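PDB 3DUW: O-methyltransferase, putative from Bacillus cereus, which probably transfers a methyl group from S-adenosylmethionine to a hydroxyl oxygen of its substrate, and binds the by-product S-adenosyl-L-homocysteine. Local coordinates for residues Q51-I56 / F134-I139; R78-G83 / N109-V114; E113-T116 / D121-Q124; Q125-K130 / F150-K155. All blocks are in the same frame, centred on the assembly; numbering follows the deposited sequence.

Contact 1. Residues Q51-I56 / F134-I139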
# COMPACT_ATOMS: atom_id res chain seq x y z
N GLN A 51 -5.41 4.33 -7.04
CA GLN A 51 -5.04 4.72 -8.40
C GLN A 51 -3.60 4.34 -8.70
O GLN A 51 -3.30 3.77 -9.75
CB GLN A 51 -5.20 6.23 -8.55
CG GLN A 51 -4.91 6.75 -9.94
CD GLN A 51 -5.11 8.24 -10.02
OE1 GLN A 51 -4.31 9.01 -9.49
NE2 GLN A 51 -6.19 8.65 -10.65
N LEU A 52 -2.69 4.66 -7.78
CA LEU A 52 -1.29 4.34 -7.97
C LEU A 52 -1.05 2.84 -8.03
O LEU A 52 -0.24 2.38 -8.84
CB LEU A 52 -0.45 4.98 -6.86
CG LEU A 52 -0.39 6.51 -6.90
CD1 LEU A 52 0.26 7.04 -5.64
CD2 LEU A 52 0.36 6.97 -8.15
N LEU A 53 -1.75 2.07 -7.21
CA LEU A 53 -1.55 0.63 -7.23
C LEU A 53 -2.00 0.06 -8.57
O LEU A 53 -1.38 -0.86 -9.11
CB LEU A 53 -2.31 -0.04 -6.08
CG LEU A 53 -1.87 -1.48 -5.77
CD1 LEU A 53 -0.37 -1.51 -5.46
CD2 LEU A 53 -2.68 -2.02 -4.60
N VAL A 54 -3.09 0.61 -9.11
CA VAL A 54 -3.59 0.17 -10.41
C VAL A 54 -2.52 0.46 -11.47
O VAL A 54 -2.27 -0.37 -12.34
CB VAL A 54 -4.90 0.91 -10.77
CG1 VAL A 54 -5.19 0.78 -12.26
CG2 VAL A 54 -6.05 0.33 -9.95
N GLN A 55 -1.89 1.62 -11.38
CA GLN A 55 -0.86 1.99 -12.35
C GLN A 55 0.38 1.11 -12.20
O GLN A 55 0.98 0.69 -13.19
CB GLN A 55 -0.48 3.46 -12.19
CG GLN A 55 -1.65 4.41 -12.37
CD GLN A 55 -1.29 5.87 -12.19
OE1 GLN A 55 -0.63 6.24 -11.22
NE2 GLN A 55 -1.73 6.70 -13.13
N ILE A 56 0.75 0.80 -10.96
CA ILE A 56 1.91 -0.03 -10.69
C ILE A 56 1.71 -1.43 -11.28
O ILE A 56 2.61 -2.00 -11.88
CB ILE A 56 2.19 -0.13 -9.18
CG1 ILE A 56 2.64 1.23 -8.66
CG2 ILE A 56 3.25 -1.19 -8.90
CD1 ILE A 56 2.70 1.33 -7.16
N PHE A 134 -10.30 -10.57 -14.13
CA PHE A 134 -10.01 -9.25 -13.58
C PHE A 134 -8.61 -9.24 -12.97
O PHE A 134 -8.25 -10.15 -12.21
CB PHE A 134 -11.06 -8.89 -12.53
CG PHE A 134 -12.43 -8.70 -13.11
CD1 PHE A 134 -12.74 -7.56 -13.83
CD2 PHE A 134 -13.40 -9.69 -12.96
CE1 PHE A 134 -14.01 -7.39 -14.41
CE2 PHE A 134 -14.67 -9.53 -13.52
CZ PHE A 134 -14.97 -8.39 -14.25
N ASP A 135 -7.83 -8.22 -13.30
CA ASP A 135 -6.46 -8.09 -12.81
C ASP A 135 -6.37 -7.36 -11.47
O ASP A 135 -5.35 -7.46 -10.79
CB ASP A 135 -5.58 -7.34 -13.81
CG ASP A 135 -5.90 -7.67 -15.25
OD1 ASP A 135 -5.91 -8.86 -15.60
OD2 ASP A 135 -6.14 -6.72 -16.04
N PHE A 136 -7.41 -6.62 -11.11
CA PHE A 136 -7.42 -5.85 -9.88
C PHE A 136 -8.85 -5.86 -9.35
O PHE A 136 -9.79 -5.52 -10.07
CB PHE A 136 -6.96 -4.42 -10.19
CG PHE A 136 -6.66 -3.59 -8.97
CD1 PHE A 136 -7.69 -3.07 -8.19
CD2 PHE A 136 -5.35 -3.30 -8.63
CE1 PHE A 136 -7.41 -2.27 -7.09
CE2 PHE A 136 -5.06 -2.50 -7.52
CZ PHE A 136 -6.10 -1.98 -6.75
N ILE A 137 -9.02 -6.26 -8.09
CA ILE A 137 -10.35 -6.35 -7.48
C ILE A 137 -10.40 -5.60 -6.16
O ILE A 137 -9.59 -5.85 -5.25
CB ILE A 137 -10.73 -7.83 -7.26
CG1 ILE A 137 -10.61 -8.59 -8.59
CG2 ILE A 137 -12.13 -7.95 -6.70
CD1 ILE A 137 -10.81 -10.08 -8.48
N PHE A 138 -11.35 -4.67 -6.05
CA PHE A 138 -11.52 -3.86 -4.85
C PHE A 138 -12.83 -4.27 -4.17
O PHE A 138 -13.91 -4.08 -4.73
CB PHE A 138 -11.55 -2.37 -5.22
CG PHE A 138 -11.66 -1.44 -4.04
CD1 PHE A 138 -10.90 -1.64 -2.89
CD2 PHE A 138 -12.52 -0.34 -4.09
CE1 PHE A 138 -10.99 -0.76 -1.81
CE2 PHE A 138 -12.61 0.55 -3.02
CZ PHE A 138 -11.84 0.34 -1.87
N ILE A 139 -12.72 -4.85 -2.98
CA ILE A 139 -13.88 -5.29 -2.22
C ILE A 139 -14.20 -4.22 -1.19
O ILE A 139 -13.47 -4.05 -0.21
CB ILE A 139 -13.60 -6.64 -1.54
CG1 ILE A 139 -13.14 -7.66 -2.59
CG2 ILE A 139 -14.84 -7.13 -0.83
CD1 ILE A 139 -12.77 -9.02 -2.03

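Contact 2. Residues R78-G83 / N109-V114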
# COMPACT_ATOMS: atom_id res chain seq x y z
N ARG A 78 -9.04 6.22 -13.27
CA ARG A 78 -7.98 7.13 -13.69
C ARG A 78 -6.61 6.48 -13.68
O ARG A 78 -5.64 7.06 -14.17
CB ARG A 78 -8.00 8.38 -12.81
CG ARG A 78 -9.15 9.31 -13.14
CD ARG A 78 -9.18 10.50 -12.21
NE ARG A 78 -10.12 11.51 -12.68
CZ ARG A 78 -10.38 12.64 -12.04
NH1 ARG A 78 -9.77 12.91 -10.90
NH2 ARG A 78 -11.25 13.51 -12.55
N GLY A 79 -6.52 5.27 -13.13
CA GLY A 79 -5.26 4.56 -13.10
C GLY A 79 -5.06 3.71 -14.35
O GLY A 79 -3.97 3.18 -14.58
N LEU A 80 -6.11 3.58 -15.15
CA LEU A 80 -6.07 2.80 -16.39
C LEU A 80 -5.44 3.60 -17.53
O LEU A 80 -5.31 4.82 -17.44
CB LEU A 80 -7.49 2.39 -16.80
CG LEU A 80 -8.31 1.57 -15.80
CD1 LEU A 80 -9.75 1.49 -16.28
CD2 LEU A 80 -7.72 0.18 -15.63
N SER A 81 -5.07 2.91 -18.61
CA SER A 81 -4.44 3.57 -19.76
C SER A 81 -5.03 3.23 -21.14
O SER A 81 -5.82 3.99 -21.69
CB SER A 81 -2.93 3.28 -19.77
OG SER A 81 -2.68 1.89 -19.91
N SER A 82 -4.62 2.09 -21.69
CA SER A 82 -5.09 1.65 -23.01
C SER A 82 -6.61 1.53 -23.08
O SER A 82 -7.33 2.52 -22.96
CB SER A 82 -4.45 0.30 -23.37
OG SER A 82 -3.04 0.40 -23.41
N GLY A 83 -7.09 0.31 -23.30
CA GLY A 83 -8.52 0.09 -23.37
C GLY A 83 -8.97 -0.52 -22.06
O GLY A 83 -9.80 -1.43 -22.03
N ASN A 109 -17.31 7.43 -18.37
CA ASN A 109 -18.35 6.45 -18.68
C ASN A 109 -17.90 5.47 -19.76
O ASN A 109 -18.44 4.37 -19.87
CB ASN A 109 -19.63 7.16 -19.13
CG ASN A 109 -19.37 8.21 -20.17
OD1 ASN A 109 -18.77 9.25 -19.88
ND2 ASN A 109 -19.81 7.96 -21.39
N ASP A 110 -16.92 5.87 -20.56
CA ASP A 110 -16.41 5.00 -21.62
C ASP A 110 -15.52 3.89 -21.04
O ASP A 110 -15.29 2.87 -21.69
CB ASP A 110 -15.62 5.81 -22.65
CG ASP A 110 -14.28 6.28 -22.12
OD1 ASP A 110 -14.22 6.76 -20.97
OD2 ASP A 110 -13.28 6.17 -22.87
N ARG A 111 -15.04 4.10 -19.82
CA ARG A 111 -14.17 3.13 -19.15
C ARG A 111 -14.86 2.39 -18.01
O ARG A 111 -14.33 1.39 -17.51
CB ARG A 111 -12.94 3.82 -18.54
CG ARG A 111 -11.90 4.34 -19.50
CD ARG A 111 -10.72 4.87 -18.70
NE ARG A 111 -9.66 5.43 -19.54
CZ ARG A 111 -8.54 5.96 -19.07
NH1 ARG A 111 -8.32 6.02 -17.76
NH2 ARG A 111 -7.64 6.45 -19.91
N VAL A 112 -16.02 2.88 -17.58
CA VAL A 112 -16.70 2.27 -16.45
C VAL A 112 -18.12 1.79 -16.69
O VAL A 112 -18.92 2.48 -17.31
CB VAL A 112 -16.75 3.25 -15.26
CG1 VAL A 112 -17.33 2.56 -14.03
CG2 VAL A 112 -15.36 3.79 -14.97
N GLU A 113 -18.41 0.60 -16.17
CA GLU A 113 -19.73 0.00 -16.25
C GLU A 113 -20.22 -0.19 -14.82
O GLU A 113 -19.57 -0.87 -14.02
CB GLU A 113 -19.67 -1.36 -16.95
CG GLU A 113 -20.96 -2.17 -16.82
CD GLU A 113 -20.93 -3.46 -17.61
OE1 GLU A 113 -19.97 -4.24 -17.45
OE2 GLU A 113 -21.88 -3.70 -18.38
N VAL A 114 -21.35 0.43 -14.50
CA VAL A 114 -21.94 0.30 -13.18
C VAL A 114 -23.10 -0.67 -13.32
O VAL A 114 -24.04 -0.41 -14.09
CB VAL A 114 -22.49 1.65 -12.65
CG1 VAL A 114 -23.14 1.45 -11.29
CG2 VAL A 114 -21.38 2.68 -12.55
O HOH W 1 -5.31 7.62 -19.37

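Contact 3. Residues E113-T116 / D121-Q124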
# COMPACT_ATOMS: atom_id res chain seq x y z
N GLU A 113 -18.41 0.60 -16.17
CA GLU A 113 -19.73 0.00 -16.25
C GLU A 113 -20.22 -0.19 -14.82
O GLU A 113 -19.57 -0.87 -14.02
CB GLU A 113 -19.67 -1.36 -16.95
CG GLU A 113 -20.96 -2.17 -16.82
CD GLU A 113 -20.93 -3.46 -17.61
OE1 GLU A 113 -19.97 -4.24 -17.45
OE2 GLU A 113 -21.88 -3.70 -18.38
N VAL A 114 -21.35 0.43 -14.50
CA VAL A 114 -21.94 0.30 -13.18
C VAL A 114 -23.10 -0.67 -13.32
O VAL A 114 -24.04 -0.41 -14.09
CB VAL A 114 -22.49 1.65 -12.65
CG1 VAL A 114 -23.14 1.45 -11.29
CG2 VAL A 114 -21.38 2.68 -12.55
N ARG A 115 -23.05 -1.79 -12.60
CA ARG A 115 -24.12 -2.78 -12.67
C ARG A 115 -24.94 -2.75 -11.38
O ARG A 115 -24.41 -2.96 -10.29
CB ARG A 115 -23.55 -4.18 -12.90
CG ARG A 115 -24.65 -5.23 -13.07
CD ARG A 115 -24.12 -6.60 -13.48
NE ARG A 115 -23.37 -6.56 -14.74
CZ ARG A 115 -23.46 -7.49 -15.69
NH1 ARG A 115 -24.27 -8.53 -15.54
NH2 ARG A 115 -22.74 -7.37 -16.80
N THR A 116 -26.23 -2.48 -11.52
CA THR A 116 -27.12 -2.41 -10.37
C THR A 116 -27.62 -3.79 -9.95
O THR A 116 -27.99 -4.61 -10.79
CB THR A 116 -28.35 -1.54 -10.68
OG1 THR A 116 -27.91 -0.23 -11.07
CG2 THR A 116 -29.24 -1.42 -9.45
N ASP A 121 -25.50 -11.63 -7.08
CA ASP A 121 -26.26 -11.93 -8.30
C ASP A 121 -25.49 -11.46 -9.53
O ASP A 121 -25.40 -12.18 -10.53
CB ASP A 121 -27.63 -11.25 -8.29
CG ASP A 121 -28.57 -11.86 -7.28
OD1 ASP A 121 -28.62 -13.10 -7.19
OD2 ASP A 121 -29.28 -11.10 -6.58
N SER A 122 -24.93 -10.26 -9.45
CA SER A 122 -24.17 -9.71 -10.57
C SER A 122 -22.90 -10.50 -10.86
O SER A 122 -22.50 -10.63 -12.01
CB SER A 122 -23.83 -8.24 -10.30
OG SER A 122 -25.00 -7.45 -10.24
N LEU A 123 -22.25 -11.01 -9.82
CA LEU A 123 -21.02 -11.77 -10.00
C LEU A 123 -21.29 -13.05 -10.80
O LEU A 123 -20.47 -13.45 -11.63
CB LEU A 123 -20.40 -12.09 -8.63
CG LEU A 123 -19.80 -10.85 -7.95
CD1 LEU A 123 -19.58 -11.10 -6.47
CD2 LEU A 123 -18.49 -10.48 -8.63
N GLN A 124 -22.43 -13.67 -10.55
CA GLN A 124 -22.80 -14.89 -11.27
C GLN A 124 -23.05 -14.54 -12.73
O GLN A 124 -22.67 -15.29 -13.63
CB GLN A 124 -24.07 -15.50 -10.66
CG GLN A 124 -24.51 -16.81 -11.30
CD GLN A 124 -23.40 -17.85 -11.31
OE1 GLN A 124 -22.62 -17.94 -12.27
NE2 GLN A 124 -23.32 -18.63 -10.25
O HOH W 2 -24.39 -5.29 -8.79
O HOH W 3 -27.53 -8.05 -11.07

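Contact 4. Residues Q125-K130 / F150-K155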
# COMPACT_ATOMS: atom_id res chain seq x y z
N GLN A 125 -23.68 -13.39 -12.97
CA GLN A 125 -23.96 -12.93 -14.32
C GLN A 125 -22.65 -12.65 -15.06
O GLN A 125 -22.50 -13.00 -16.23
CB GLN A 125 -24.81 -11.66 -14.29
CG GLN A 125 -26.22 -11.86 -13.77
CD GLN A 125 -27.00 -10.57 -13.69
OE1 GLN A 125 -27.11 -9.83 -14.67
NE2 GLN A 125 -27.56 -10.28 -12.52
N ILE A 126 -21.71 -12.02 -14.37
CA ILE A 126 -20.42 -11.70 -14.96
C ILE A 126 -19.70 -12.97 -15.41
O ILE A 126 -19.08 -12.99 -16.47
CB ILE A 126 -19.55 -10.91 -13.95
CG1 ILE A 126 -20.13 -9.50 -13.77
CG2 ILE A 126 -18.10 -10.83 -14.43
CD1 ILE A 126 -19.49 -8.69 -12.67
N GLU A 127 -19.79 -14.02 -14.61
CA GLU A 127 -19.17 -15.29 -14.98
C GLU A 127 -19.90 -15.87 -16.19
O GLU A 127 -19.27 -16.32 -17.15
CB GLU A 127 -19.22 -16.28 -13.82
CG GLU A 127 -18.79 -17.68 -14.23
CD GLU A 127 -18.64 -18.62 -13.05
OE1 GLU A 127 -19.60 -18.76 -12.27
OE2 GLU A 127 -17.56 -19.23 -12.92
N ASN A 128 -21.23 -15.85 -16.13
CA ASN A 128 -22.05 -16.35 -17.22
C ASN A 128 -21.67 -15.64 -18.51
O ASN A 128 -21.55 -16.26 -19.57
CB ASN A 128 -23.54 -16.12 -16.93
CG ASN A 128 -24.08 -17.04 -15.86
OD1 ASN A 128 -25.22 -16.91 -15.44
ND2 ASN A 128 -23.25 -17.98 -15.41
N GLU A 129 -21.50 -14.33 -18.41
CA GLU A 129 -21.12 -13.53 -19.56
C GLU A 129 -19.63 -13.82 -19.80
O GLU A 129 -18.97 -14.39 -18.93
CB GLU A 129 -21.40 -12.05 -19.28
CG GLU A 129 -22.90 -11.73 -19.29
CD GLU A 129 -23.27 -10.43 -18.60
OE1 GLU A 129 -22.59 -9.41 -18.84
OE2 GLU A 129 -24.27 -10.43 -17.84
N LYS A 130 -19.11 -13.45 -20.96
CA LYS A 130 -17.71 -13.74 -21.25
C LYS A 130 -16.68 -12.70 -20.82
O LYS A 130 -15.82 -12.32 -21.61
CB LYS A 130 -17.55 -14.05 -22.74
CG LYS A 130 -18.05 -15.43 -23.14
CD LYS A 130 -18.27 -15.56 -24.64
CE LYS A 130 -19.57 -14.88 -25.06
NZ LYS A 130 -19.61 -13.44 -24.69
N PHE A 150 -14.74 -12.79 -1.63
CA PHE A 150 -13.37 -13.26 -1.79
C PHE A 150 -13.35 -14.49 -2.69
O PHE A 150 -12.52 -14.61 -3.58
CB PHE A 150 -12.74 -13.59 -0.43
CG PHE A 150 -11.39 -14.25 -0.53
CD1 PHE A 150 -10.35 -13.63 -1.22
CD2 PHE A 150 -11.17 -15.49 0.04
CE1 PHE A 150 -9.10 -14.26 -1.34
CE2 PHE A 150 -9.93 -16.12 -0.07
CZ PHE A 150 -8.90 -15.50 -0.76
N GLU A 151 -14.29 -15.41 -2.45
CA GLU A 151 -14.35 -16.62 -3.26
C GLU A 151 -14.64 -16.26 -4.72
O GLU A 151 -14.07 -16.86 -5.64
CB GLU A 151 -15.41 -17.57 -2.72
CG GLU A 151 -15.02 -18.21 -1.39
CD GLU A 151 -13.75 -19.04 -1.50
OE1 GLU A 151 -13.67 -19.89 -2.41
OE2 GLU A 151 -12.83 -18.85 -0.68
N TRP A 152 -15.53 -15.29 -4.94
CA TRP A 152 -15.84 -14.86 -6.30
C TRP A 152 -14.64 -14.17 -6.92
O TRP A 152 -14.36 -14.34 -8.11
CB TRP A 152 -17.04 -13.91 -6.31
CG TRP A 152 -18.35 -14.61 -6.48
CD1 TRP A 152 -19.35 -14.71 -5.56
CD2 TRP A 152 -18.79 -15.33 -7.64
NE1 TRP A 152 -20.39 -15.45 -6.08
CE2 TRP A 152 -20.07 -15.83 -7.35
CE3 TRP A 152 -18.22 -15.59 -8.89
CZ2 TRP A 152 -20.80 -16.59 -8.28
CZ3 TRP A 152 -18.95 -16.34 -9.81
CH2 TRP A 152 -20.22 -16.83 -9.50
N ALA A 153 -13.92 -13.39 -6.12
CA ALA A 153 -12.74 -12.69 -6.61
C ALA A 153 -11.73 -13.70 -7.13
O ALA A 153 -11.17 -13.54 -8.21
CB ALA A 153 -12.13 -11.85 -5.50
N LEU A 154 -11.49 -14.75 -6.35
CA LEU A 154 -10.55 -15.79 -6.72
C LEU A 154 -11.01 -16.47 -8.01
O LEU A 154 -10.22 -16.72 -8.91
CB LEU A 154 -10.46 -16.84 -5.61
CG LEU A 154 -9.08 -17.21 -5.07
CD1 LEU A 154 -9.20 -18.51 -4.28
CD2 LEU A 154 -8.09 -17.37 -6.20
N LYS A 155 -12.31 -16.74 -8.07
CA LYS A 155 -12.92 -17.40 -9.22
C LYS A 155 -12.78 -16.58 -10.51
O LYS A 155 -12.57 -17.14 -11.59
CB LYS A 155 -14.40 -17.66 -8.92
CG LYS A 155 -15.10 -18.61 -9.88
CD LYS A 155 -16.51 -18.91 -9.39
CE LYS A 155 -17.17 -20.00 -10.21
NZ LYS A 155 -18.53 -20.35 -9.69

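Contact 1. Residues Q51-I56 / F134-I139
Val54 sets one methyl squarely over the ring of Phe136: CG2 stands 3.8 Å from the centroid of the Phe136 ring and only 7° off its normal, a CH-pi contact made almost at the middle of the face. The valine torsion explains the choice of branch, for CG1 is the methyl anti to the backbone N (chi1 163°), which leaves CG2 anti to the carbonyl carbon and aimed at the ring. Leu53 works from another direction. It meets the rim of the ring in its plane, with Leu53 CG 3.8 Å from Phe136 CE2 and Leu53 CD2 equally near that carbon. Two neighbouring helix residues thus grip one phenyl ring from face and edge. The ring belongs to strand 136-139 in the middle of the Rossmann-like sheet of a class I methyltransferase, and helix 44-57 packs against that sheet. Phe136 reaches the helix because its CG lies anti to the backbone N (chi1 -168°), carrying the ring outward from the strand. A flat, wide side chain suits this place, since it spans the 7.2 Å between the CA atoms of Val54 and Phe136. Leu53 also packs on Leu53 of the second subunit, so the contact borders the subunit interface.

Contact 2. Residues R78-G83 / N109-V114
Arg111 reaches from just before strand 112-116 to the loop 78-83, and its guanidinium lies against the backbone there. With CG anti to the carbonyl carbon (chi1 -71°) the side chain sets off toward the loop, and its extended run from CG to NE gives the reach. Arginine suits the place: three methylenes span the gap, and the flat end can bond a carbonyl and a water with different N-H groups.

The close-packed part is around NH1. Arg111 NH1 comes within 3.8 Å of Leu80 CB, and the CA of Arg78 lies near the guanidinium plane, 4.2 Å from Arg111 NH1. The same nitrogen donates to the carbonyl oxygen of Ala77, at the end of helix 71-77, where a positive charge would probably interact favourably with the helix dipole. Leu80 is buried and also packs on Val86 of the neighbouring strand.

The other side is looser and wetter. Arg111 NH2 is 3.5 Å from Ser81 O, an oblique approach, and it gives its clear bond to a water, 2.7 Å away at the edge of the guanidinium and in its plane. That water also donates to Leu80 O, but weakly, at 3.4 Å. Ser81, exposed, has its CB directed away from segment 109-114 and meets the arginine through its backbone carbonyl. Arg78 sends its own charged end to a salt bridge with Asp22.

The arrangement belongs to the Rossmann-like fold of class I methyltransferases: the loop leading from helix 71-77 into strand 85-90 is tied to the entry of the adjacent parallel strand 112-116, at the sheet's edge within this chain.

Contact 3. Residues E113-T116 / D121-Q124
Two torsions bring Arg115 and Ser122 together: Arg115 carries CG anti to its own N (chi1 -176°), which sends the chain off the strand toward helix 119-128, and Ser122 has OG anti to its carbonyl carbon (chi1 -65°), which turns the hydroxyl back to the strand. The meeting is between the arginine's aliphatic part and the serine. Arg115 CD lies 3.5 Å from Ser122 OG and 3.6 Å from Ser122 CB, so the serine sits alongside the methylenes. A bend at chi3 (-59°) then takes the guanidinium past the serine to its main partner, Glu129, with a weak bond to Gln125.

The hydroxyl is served by water. One molecule donates to Arg115 O at 2.8 Å and accepts from Ser122 OG at 2.7 Å. A second donates to the same Ser122 OG, also at 2.7 Å, and reaches Thr116 O only weakly. The buried hydroxyl therefore gives one bond and receives one, and links the helix to two successive strand carbonyls. A small side chain that both donates and accepts suits a position between two waters.

The junction is the turn from strand 112-116 into helix 119-128 of the Rossmann-like methyltransferase fold, beside the cofactor pocket: Ala119, at the start of helix 119-128, binds S-adenosyl-L-homocysteine, which lies about 7 Å from the side chain of Ser122.

Contact 4. Residues Q125-K130 / F150-K155
The Trp152 indole turns the edge of its six-membered ring to Glu127: the carboxylate oxygen OE1 lies near the ring plane, 3.4 Å from Trp152 CH2, where the slightly positive ring hydrogens would suit a negative oxygen. Farther back along the glutamate, its CB is 4.0 Å from Trp152 CZ3. Leu120, Leu123 and Gln124 of helix 119-128 also pack on this indole. Helices 119-128 and 146-155 are neighbours on one side of the Rossmann-like sheet, separated in sequence by strand 136-139, and this contact joins their C-terminal ends at the protein surface.

Tryptophan suits the place because its broad ring covers several residues of helix 119-128 while still leaving an edge for a polar neighbour. It is also a near neighbour of Tyr149, a residue of the S-adenosyl-L-homocysteine site, with about 5 Å between the two side chains.

Lys155, one turn on from Trp152, brings the opposite charge to Glu127. Both chains leave their helices with CG anti to the backbone N and extended beyond it, and they cross at about a right angle. Long, flexible side chains are apt here, as the CA atoms of Glu127 and Lys155 stand 8.8 Å apart. The pair lies at the surface, with Lys155 exposed, so the attraction is probably softened by solvent. Lys155 NZ donates a weak hydrogen bond, part of a salt bridge, to Glu127 OE1 at 3.2 Å, in a geometry that is doubtful in detail.

Three of the contacts reach strands of one sheet, and contact 4 joins helices beside it. Contact 1 lies at the middle of the sheet, its centre about 9 Å from that of the chain; contact 2, nested inside the loop that contact 1 closes, touches it where Gln51, Val54 and Gln55 pack on Gly79. Contacts 2 and 3 share Glu113 and Val114 of strand 112-116. Contacts 3 and 4 use helix 119-128, and Arg115 NH2 meets Glu129 OE1 in a salt bridge of 2.9 Å. Ile137 and Phe134 of contact 1 pack on contact 4. Bound S-adenosyl-L-homocysteine touches Phe138 in segment 134-139 and lies about 11 Å from the Trp152 side chain.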